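Local coordinates for protein NBR1 homolog (Arabidopsis thaliana, PDB 6TGS) that probably acts as an autophagy receptor that binds ubiquitin and ATG8 proteins to target ubiquitinated aggregates for vacuolar degradation, its PB1 domain mediating homodimerization, at residues A[8-13]-A[19-24]. The protein carries 3 engineered substitutions. Numbering follows the deposited sequence. Where two conformers were deposited one is given.
Sequences LVVKVS and RRFRVP
Val10 O is gripped twice from across the hairpin: Phe21 N donates a hydrogen bond to it at 2.9 Å, and Arg20 CA adds a CA-H...O contact at 3.3 Å. Phe21 O answers by accepting from Val10 N, closing the central hydrogen-bonded pair; Leu8 with Val23 and Val12 with Arg19 form matching pairs to either side. The hairpin illustrates how alternation along paired strands sorts side chains between two faces. On the face of Val10, Val12 and Val23, the Phe21 ring lies alongside Val10. Phe21 CG sits between its own backbone N and carbonyl carbon (chi1 57°), which turns one ring face to Val10 CB, a CH-pi contact 4.1 Å from the ring centroid. Val10 CG1 reaches Phe21 CZ at 3.6 Å, while Val12 CG2 approaches Phe21 CE1 at a slant. An alanine at Phe21 would probably leave Val10 and Val12 without this apolar cover and open a gap toward Leu45. The hairpin's other face carries Lys11, Arg20 and Arg22 around Val9: Arg20's extended chain lays NE 3.7 Å from Val9 CG1. Strand 8-14, antiparallel to 17-23 and parallel to 84-90, with helix 35-46 packed on the Phe21 face, typifies the ubiquitin-like beta-grasp fold of PB1 domains.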
loop_
_atom_site.group_PDB
_atom_site.type_symbol
_atom_site.label_atom_id
_atom_site.label_comp_id
_atom_site.label_asym_id
_atom_site.label_seq_id
_atom_site.Cartn_x
_atom_site.Cartn_y
_atom_site.Cartn_z
ATOM N N LEU A 8 -6.572 -3.579 7.704
ATOM C CA LEU A 8 -5.629 -4.198 6.783
ATOM C C LEU A 8 -4.215 -4.022 7.313
ATOM O O LEU A 8 -3.795 -2.903 7.615
ATOM C CB LEU A 8 -5.741 -3.578 5.389
ATOM C CG LEU A 8 -4.705 -4.006 4.336
ATOM C CD1 LEU A 8 -4.939 -5.436 3.876
ATOM C CD2 LEU A 8 -4.698 -3.052 3.144
ATOM N N VAL A 9 -3.483 -5.122 7.417
ATOM C CA VAL A 9 -2.067 -5.054 7.752
ATOM C C VAL A 9 -1.294 -4.775 6.468
ATOM O O VAL A 9 -1.419 -5.506 5.482
ATOM C CB VAL A 9 -1.589 -6.353 8.413
ATOM C CG1 VAL A 9 -0.080 -6.337 8.568
ATOM C CG2 VAL A 9 -2.258 -6.513 9.761
ATOM N N VAL A 10 -0.501 -3.708 6.482
ATOM C CA VAL A 10 0.322 -3.325 5.340
ATOM C C VAL A 10 1.777 -3.482 5.750
ATOM O O VAL A 10 2.194 -2.967 6.790
ATOM C CB VAL A 10 0.019 -1.890 4.881
ATOM C CG1 VAL A 10 0.914 -1.501 3.701
ATOM C CG2 VAL A 10 -1.447 -1.766 4.500
ATOM N N LYS A 11 2.531 -4.223 4.962
ATOM C CA LYS A 11 4.005 -4.264 5.083
ATOM C C LYS A 11 4.690 -3.534 3.912
ATOM O O LYS A 11 4.300 -3.850 2.819
ATOM C CB LYS A 11 4.465 -5.705 5.275
ATOM C CG LYS A 11 3.881 -6.354 6.514
ATOM C CD LYS A 11 4.365 -7.752 6.728
ATOM C CE LYS A 11 3.477 -8.496 7.697
ATOM N NZ LYS A 11 3.706 -9.955 7.630
ATOM N N VAL A 12 5.570 -2.748 4.151
ATOM C CA VAL A 12 6.225 -2.001 3.085
ATOM C C VAL A 12 7.699 -2.366 3.112
ATOM O O VAL A 12 8.313 -2.407 4.183
ATOM C CB VAL A 12 6.029 -0.483 3.248
ATOM C CG1 VAL A 12 6.621 0.244 2.053
ATOM C CG2 VAL A 12 4.553 -0.145 3.393
ATOM N N SER A 13 8.257 -2.662 1.945
ATOM C CA SER A 13 9.670 -2.979 1.817
ATOM C C SER A 13 10.385 -1.881 1.042
ATOM O O SER A 13 9.964 -1.510 -0.064
ATOM C CB SER A 13 9.866 -4.325 1.128
ATOM O OG SER A 13 11.242 -4.631 1.062
ATOM N N ARG A 19 8.756 -2.652 6.984
ATOM C CA ARG A 19 8.024 -1.949 8.030
ATOM C C ARG A 19 6.550 -2.290 7.919
ATOM O O ARG A 19 6.031 -2.515 6.822
ATOM C CB ARG A 19 8.233 -0.426 7.939
ATOM C CG ARG A 19 9.683 0.009 8.174
ATOM C CD ARG A 19 10.077 -0.127 9.659
ATOM N NE ARG A 19 11.457 0.306 9.919
ATOM C CZ ARG A 19 12.494 -0.529 9.942
ATOM N NH1 ARG A 19 12.300 -1.819 9.684
ATOM N NH2 ARG A 19 13.719 -0.084 10.223
ATOM N N ARG A 20 5.807 -2.396 8.998
ATOM C CA ARG A 20 4.434 -2.829 9.216
ATOM C C ARG A 20 3.595 -1.680 9.747
ATOM O O ARG A 20 4.008 -0.987 10.681
ATOM C CB ARG A 20 4.395 -3.987 10.221
ATOM C CG ARG A 20 3.005 -4.545 10.514
ATOM C CD ARG A 20 3.089 -5.716 11.514
ATOM N NE ARG A 20 1.781 -6.267 11.812
ATOM C CZ ARG A 20 0.982 -5.785 12.752
ATOM N NH1 ARG A 20 1.371 -4.736 13.463
ATOM N NH2 ARG A 20 -0.204 -6.337 12.969
ATOM N N PHE A 21 2.486 -1.407 9.255
ATOM C CA PHE A 21 1.491 -0.562 9.902
ATOM C C PHE A 21 0.113 -1.102 9.550
ATOM O O PHE A 21 -0.031 -1.974 8.693
ATOM C CB PHE A 21 1.636 0.917 9.517
ATOM C CG PHE A 21 1.558 1.180 8.046
ATOM C CD1 PHE A 21 2.695 1.139 7.270
ATOM C CD2 PHE A 21 0.349 1.508 7.446
ATOM C CE1 PHE A 21 2.639 1.401 5.911
ATOM C CE2 PHE A 21 0.285 1.783 6.081
ATOM C CZ PHE A 21 1.441 1.722 5.320
ATOM N N ARG A 22 -0.912 -0.588 10.217
ATOM C CA ARG A 22 -2.264 -1.077 9.979
ATOM C C ARG A 22 -3.150 0.058 9.499
ATOM O O ARG A 22 -3.010 1.207 9.929
ATOM C CB ARG A 22 -2.857 -1.710 11.241
ATOM C CG ARG A 22 -2.039 -2.871 11.782
ATOM C CD ARG A 22 -2.891 -3.823 12.614
ATOM N NE ARG A 22 -3.642 -3.130 13.657
ATOM C CZ ARG A 22 -4.749 -3.605 14.216
ATOM N NH1 ARG A 22 -5.241 -4.776 13.834
ATOM N NH2 ARG A 22 -5.370 -2.906 15.156
ATOM N N VAL A 23 -4.079 -0.277 8.606
ATOM C CA VAL A 23 -4.939 0.695 7.959
ATOM C C VAL A 23 -6.382 0.349 8.320
ATOM O O VAL A 23 -6.831 -0.766 8.039
ATOM C CB VAL A 23 -4.762 0.713 6.433
ATOM C CG1 VAL A 23 -5.767 1.665 5.819
ATOM C CG2 VAL A 23 -3.335 1.119 6.073
ATOM N N PRO A 24 -7.128 1.257 8.939
ATOM C CA PRO A 24 -8.526 0.956 9.270
ATOM C C PRO A 24 -9.379 0.791 8.021
ATOM O O PRO A 24 -9.118 1.380 6.971
ATOM C CB PRO A 24 -8.965 2.174 10.091
ATOM C CG PRO A 24 -8.036 3.269 9.673
ATOM C CD PRO A 24 -6.723 2.593 9.402
#